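Local coordinates for uncharacterized protein (Chaetomium thermophilum, PDB 3LPZ) that probably serves as a Get4 component of tail-anchored protein biogenesis, an alpha-solenoid that binds Get5 in the Get pathway, at residues A[184-198]-A[241-253]. Residues are numbered along the deposited sequence; the frame is centred on the assembly and turned at random.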
# COMPACT_ATOMS: atom_id res chain seq x y z
N HIS A 184 -19.55 -14.95 -7.19
CA HIS A 184 -19.01 -14.80 -8.55
C HIS A 184 -17.95 -13.69 -8.64
O HIS A 184 -17.22 -13.60 -9.63
CB HIS A 184 -20.12 -14.56 -9.60
CG HIS A 184 -20.77 -13.21 -9.52
ND1 HIS A 184 -21.93 -12.97 -8.81
CD2 HIS A 184 -20.42 -12.02 -10.07
CE1 HIS A 184 -22.27 -11.70 -8.92
NE2 HIS A 184 -21.36 -11.10 -9.68
N THR A 185 -17.87 -12.83 -7.62
CA THR A 185 -16.93 -11.72 -7.63
C THR A 185 -15.51 -12.11 -7.25
O THR A 185 -14.65 -11.23 -7.22
CB THR A 185 -17.39 -10.54 -6.74
OG1 THR A 185 -17.31 -10.93 -5.35
CG2 THR A 185 -18.82 -10.07 -7.15
N ALA A 186 -15.25 -13.40 -6.97
CA ALA A 186 -13.86 -13.81 -6.58
C ALA A 186 -12.72 -13.22 -7.45
O ALA A 186 -11.76 -12.71 -6.88
CB ALA A 186 -13.71 -15.33 -6.46
N PRO A 187 -12.83 -13.25 -8.81
CA PRO A 187 -11.73 -12.71 -9.64
C PRO A 187 -11.50 -11.21 -9.47
O PRO A 187 -10.37 -10.75 -9.64
CB PRO A 187 -12.20 -12.99 -11.09
CG PRO A 187 -13.36 -14.02 -10.93
CD PRO A 187 -13.97 -13.73 -9.63
N LEU A 188 -12.55 -10.46 -9.13
CA LEU A 188 -12.42 -9.01 -8.92
C LEU A 188 -11.56 -8.68 -7.70
O LEU A 188 -10.76 -7.77 -7.73
CB LEU A 188 -13.80 -8.35 -8.78
CG LEU A 188 -14.61 -7.99 -10.04
CD1 LEU A 188 -14.39 -8.88 -11.24
CD2 LEU A 188 -16.12 -7.82 -9.68
N TYR A 189 -11.72 -9.44 -6.63
CA TYR A 189 -10.94 -9.23 -5.43
C TYR A 189 -9.55 -9.78 -5.59
O TYR A 189 -8.58 -9.18 -5.12
CB TYR A 189 -11.65 -9.80 -4.20
CG TYR A 189 -12.91 -9.00 -3.89
CD1 TYR A 189 -12.83 -7.80 -3.17
CD2 TYR A 189 -14.15 -9.39 -4.40
CE1 TYR A 189 -13.99 -7.04 -2.91
CE2 TYR A 189 -15.30 -8.64 -4.14
CZ TYR A 189 -15.21 -7.47 -3.41
OH TYR A 189 -16.33 -6.72 -3.17
N CYS A 190 -9.44 -10.89 -6.32
CA CYS A 190 -8.11 -11.41 -6.62
C CYS A 190 -7.30 -10.37 -7.41
O CYS A 190 -6.13 -10.13 -7.09
CB CYS A 190 -8.21 -12.75 -7.38
SG CYS A 190 -6.62 -13.56 -7.55
N ALA A 191 -7.95 -9.73 -8.40
CA ALA A 191 -7.31 -8.72 -9.24
C ALA A 191 -6.84 -7.52 -8.44
O ALA A 191 -5.79 -7.01 -8.73
CB ALA A 191 -8.21 -8.29 -10.39
N ARG A 192 -7.60 -7.10 -7.42
CA ARG A 192 -7.16 -6.02 -6.52
C ARG A 192 -5.89 -6.34 -5.73
O ARG A 192 -5.20 -5.41 -5.29
CB ARG A 192 -8.29 -5.60 -5.56
CG ARG A 192 -9.53 -5.03 -6.30
CD ARG A 192 -10.58 -4.47 -5.29
NE ARG A 192 -10.15 -3.19 -4.72
CZ ARG A 192 -10.20 -2.02 -5.36
NH1 ARG A 192 -10.67 -1.93 -6.61
NH2 ARG A 192 -9.80 -0.91 -4.74
N ALA A 193 -5.59 -7.63 -5.53
CA ALA A 193 -4.35 -8.04 -4.84
C ALA A 193 -3.22 -8.34 -5.79
O ALA A 193 -2.07 -8.32 -5.37
CB ALA A 193 -4.58 -9.30 -3.99
N VAL A 194 -3.55 -8.67 -7.04
CA VAL A 194 -2.54 -9.13 -8.01
C VAL A 194 -2.09 -8.04 -8.98
O VAL A 194 -0.89 -7.81 -9.11
CB VAL A 194 -3.06 -10.34 -8.83
CG1 VAL A 194 -2.11 -10.65 -10.00
CG2 VAL A 194 -3.20 -11.55 -7.92
N LEU A 195 -3.05 -7.38 -9.63
CA LEU A 195 -2.74 -6.35 -10.64
C LEU A 195 -1.89 -5.20 -10.10
O LEU A 195 -0.96 -4.79 -10.76
CB LEU A 195 -4.00 -5.84 -11.36
CG LEU A 195 -4.82 -6.96 -12.05
CD1 LEU A 195 -5.97 -6.37 -12.82
CD2 LEU A 195 -3.95 -7.89 -13.01
N PRO A 196 -2.23 -4.65 -8.91
CA PRO A 196 -1.40 -3.54 -8.42
C PRO A 196 0.09 -3.90 -8.23
O PRO A 196 0.95 -3.04 -8.46
CB PRO A 196 -2.08 -3.16 -7.08
CG PRO A 196 -3.53 -3.47 -7.32
CD PRO A 196 -3.46 -4.80 -8.10
N TYR A 197 0.38 -5.14 -7.80
CA TYR A 197 1.78 -5.57 -7.72
C TYR A 197 2.46 -5.64 -9.08
O TYR A 197 3.63 -5.23 -9.18
CB TYR A 197 1.95 -6.90 -6.98
CG TYR A 197 1.81 -6.74 -5.48
CD1 TYR A 197 2.65 -5.87 -4.77
CD2 TYR A 197 0.85 -7.47 -4.77
CE1 TYR A 197 2.54 -5.74 -3.36
CE2 TYR A 197 0.74 -7.36 -3.37
CZ TYR A 197 1.57 -6.47 -2.68
OH TYR A 197 1.43 -6.34 -1.32
N LEU A 198 1.75 -6.13 -10.10
CA LEU A 198 2.27 -6.10 -11.47
C LEU A 198 2.55 -4.65 -11.91
O LEU A 198 3.59 -4.38 -12.50
CB LEU A 198 1.32 -6.78 -12.46
CG LEU A 198 1.19 -8.30 -12.35
CD1 LEU A 198 0.20 -8.82 -13.43
CD2 LEU A 198 2.56 -8.99 -12.43
N SER A 241 -15.42 -22.71 -13.13
CA SER A 241 -16.59 -21.83 -12.97
C SER A 241 -16.23 -20.36 -12.85
O SER A 241 -17.13 -19.53 -12.70
CB SER A 241 -17.39 -22.23 -11.73
OG SER A 241 -16.59 -22.03 -10.58
N LEU A 242 -14.94 -20.02 -12.87
CA LEU A 242 -14.52 -18.63 -12.66
C LEU A 242 -13.54 -18.21 -13.78
O LEU A 242 -12.34 -18.09 -13.55
CB LEU A 242 -13.91 -18.46 -11.27
CG LEU A 242 -14.83 -18.71 -10.05
CD1 LEU A 242 -14.03 -18.82 -8.75
CD2 LEU A 242 -15.92 -17.64 -9.92
N PRO A 243 -14.07 -18.02 -15.00
CA PRO A 243 -13.20 -17.71 -16.16
C PRO A 243 -12.20 -16.53 -15.97
O PRO A 243 -11.09 -16.59 -16.49
CB PRO A 243 -14.18 -17.37 -17.29
CG PRO A 243 -15.56 -17.46 -16.72
CD PRO A 243 -15.48 -18.17 -15.39
N LEU A 244 -12.60 -15.46 -15.29
CA LEU A 244 -11.70 -14.32 -15.14
C LEU A 244 -10.57 -14.60 -14.17
O LEU A 244 -9.52 -13.95 -14.20
CB LEU A 244 -12.45 -13.07 -14.66
CG LEU A 244 -13.20 -12.29 -15.74
CD1 LEU A 244 -13.82 -11.03 -15.10
CD2 LEU A 244 -12.31 -11.96 -16.94
N LEU A 245 -10.78 -15.53 -13.25
CA LEU A 245 -9.68 -15.95 -12.40
C LEU A 245 -8.65 -16.73 -13.25
O LEU A 245 -7.42 -16.64 -13.06
CB LEU A 245 -10.20 -16.79 -11.25
CG LEU A 245 -9.80 -16.33 -9.85
CD1 LEU A 245 -10.40 -17.23 -8.74
CD2 LEU A 245 -8.28 -16.27 -9.75
N ASN A 246 -9.16 -17.50 -14.20
CA ASN A 246 -8.30 -18.19 -15.16
C ASN A 246 -7.53 -17.23 -16.04
O ASN A 246 -6.36 -17.44 -16.28
CB ASN A 246 -9.13 -19.17 -16.00
CG ASN A 246 -9.83 -20.19 -15.14
OD1 ASN A 246 -9.33 -20.52 -14.05
ND2 ASN A 246 -10.98 -20.69 -15.59
N PHE A 247 -8.19 -16.16 -16.46
CA PHE A 247 -7.51 -15.08 -17.15
C PHE A 247 -6.33 -14.53 -16.34
O PHE A 247 -5.21 -14.37 -16.86
CB PHE A 247 -8.50 -13.94 -17.42
CG PHE A 247 -7.86 -12.71 -17.97
CD1 PHE A 247 -7.54 -12.62 -19.33
CD2 PHE A 247 -7.57 -11.63 -17.14
CE1 PHE A 247 -6.94 -11.46 -19.86
CE2 PHE A 247 -6.96 -10.47 -17.65
CZ PHE A 247 -6.65 -10.39 -19.02
N ILE A 248 -6.59 -14.22 -15.07
CA ILE A 248 -5.53 -13.78 -14.16
C ILE A 248 -4.39 -14.80 -14.02
O ILE A 248 -3.22 -14.42 -14.12
CB ILE A 248 -6.09 -13.43 -12.75
CG1 ILE A 248 -7.05 -12.24 -12.82
CG2 ILE A 248 -4.92 -13.19 -11.75
CD1 ILE A 248 -7.92 -12.11 -11.54
N SER A 249 -4.72 -16.08 -13.78
CA SER A 249 -3.69 -17.13 -13.68
C SER A 249 -2.82 -17.19 -14.93
O SER A 249 -1.62 -17.27 -14.81
CB SER A 249 -4.28 -18.52 -13.47
OG SER A 249 -5.12 -18.56 -12.34
N MET A 250 -3.44 -17.18 -16.10
CA MET A 250 -2.67 -17.24 -17.36
C MET A 250 -1.91 -15.94 -17.67
O MET A 250 -0.85 -15.96 -18.28
CB MET A 250 -3.58 -17.60 -18.55
CG MET A 250 -4.38 -18.85 -18.37
SD MET A 250 -3.33 -20.30 -18.27
CE MET A 250 -2.67 -20.37 -19.93
N LEU A 251 -2.48 -14.81 -17.28
CA LEU A 251 -1.77 -13.55 -17.41
C LEU A 251 -0.48 -13.61 -16.58
O LEU A 251 0.60 -13.25 -17.08
CB LEU A 251 -2.65 -12.37 -16.95
CG LEU A 251 -2.01 -10.98 -16.92
CD1 LEU A 251 -1.54 -10.59 -18.30
CD2 LEU A 251 -2.98 -9.91 -16.34
N LEU A 252 -0.57 -14.08 -15.34
CA LEU A 252 0.64 -14.28 -14.54
C LEU A 252 1.66 -15.22 -15.18
O LEU A 252 2.89 -14.96 -15.13
CB LEU A 252 0.30 -14.77 -13.12
CG LEU A 252 -0.24 -13.71 -12.16
CD1 LEU A 252 -0.68 -14.39 -10.85
CD2 LEU A 252 0.78 -12.59 -11.87
N LEU A 253 1.19 -16.33 -15.76
CA LEU A 253 2.10 -17.19 -16.52
C LEU A 253 2.74 -16.44 -17.67
O LEU A 253 3.95 -16.47 -17.81
CB LEU A 253 1.40 -18.42 -17.09
CG LEU A 253 1.45 -19.73 -16.32
CD1 LEU A 253 0.97 -20.86 -17.26
CD2 LEU A 253 2.86 -20.02 -15.77
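Pro187 lies against Leu244 and Leu245 where helices 186-198 and 243-253 come together, running the same way at 27° with their axes 8.6 Å apart at closest approach. The backbones are nearest at this end, with Pro187 CA 4.7 Å from Leu245 CA, and the compact ring suits so tight a place: Pro187 CB meets Leu244 CB at 3.6 Å, the two side chains crossing at about a right angle. In a helix's first turn a backbone N-H has no preceding turn to bond, so proline, lacking one, costs little. Leu242, the N-cap residue of the second helix, extends the apolar seam to Ala186, whose small methyl leaves room for a leucine.

One turn on, Ile248 is a knob in the hole formed by Pro187, Cys190, Ala191 and Val194. Its CG1 arm, beside the backbone N (chi1 -64°), carries CD1 to 3.4 Å from Pro187 O, where the small Ala191 admits it. Slim Cys190 turns SG to Leu245 CD2, 3.9 Å away.

Farther along the helices spread, and leucine tips from both sides fill the wider space with Val194, whose branched CG1 serves both Ile248 CG2 and Leu252. Val194 and Leu252 meet tip to tip, CG1 to CD2 at 4.0 Å, and Leu198 CD2 touches the same leucine methyl. Cut back to an alanine, Leu252 would lose these methyls, which is likely to leave a gap facing Val194 and Leu198. Leu195 and Leu251 cross at about a right angle, CD2 against CD2 at 4.0 Å.

No hydrogen bond links the segments; this is apolar helix pairing within the alpha-solenoid. Helix 203-220 borders the seam through Phe213 on Cys190 and Tyr210 on Leu252, helix 166-179 packs Tyr178 on Ala186, and helix 271-275 covers Leu244.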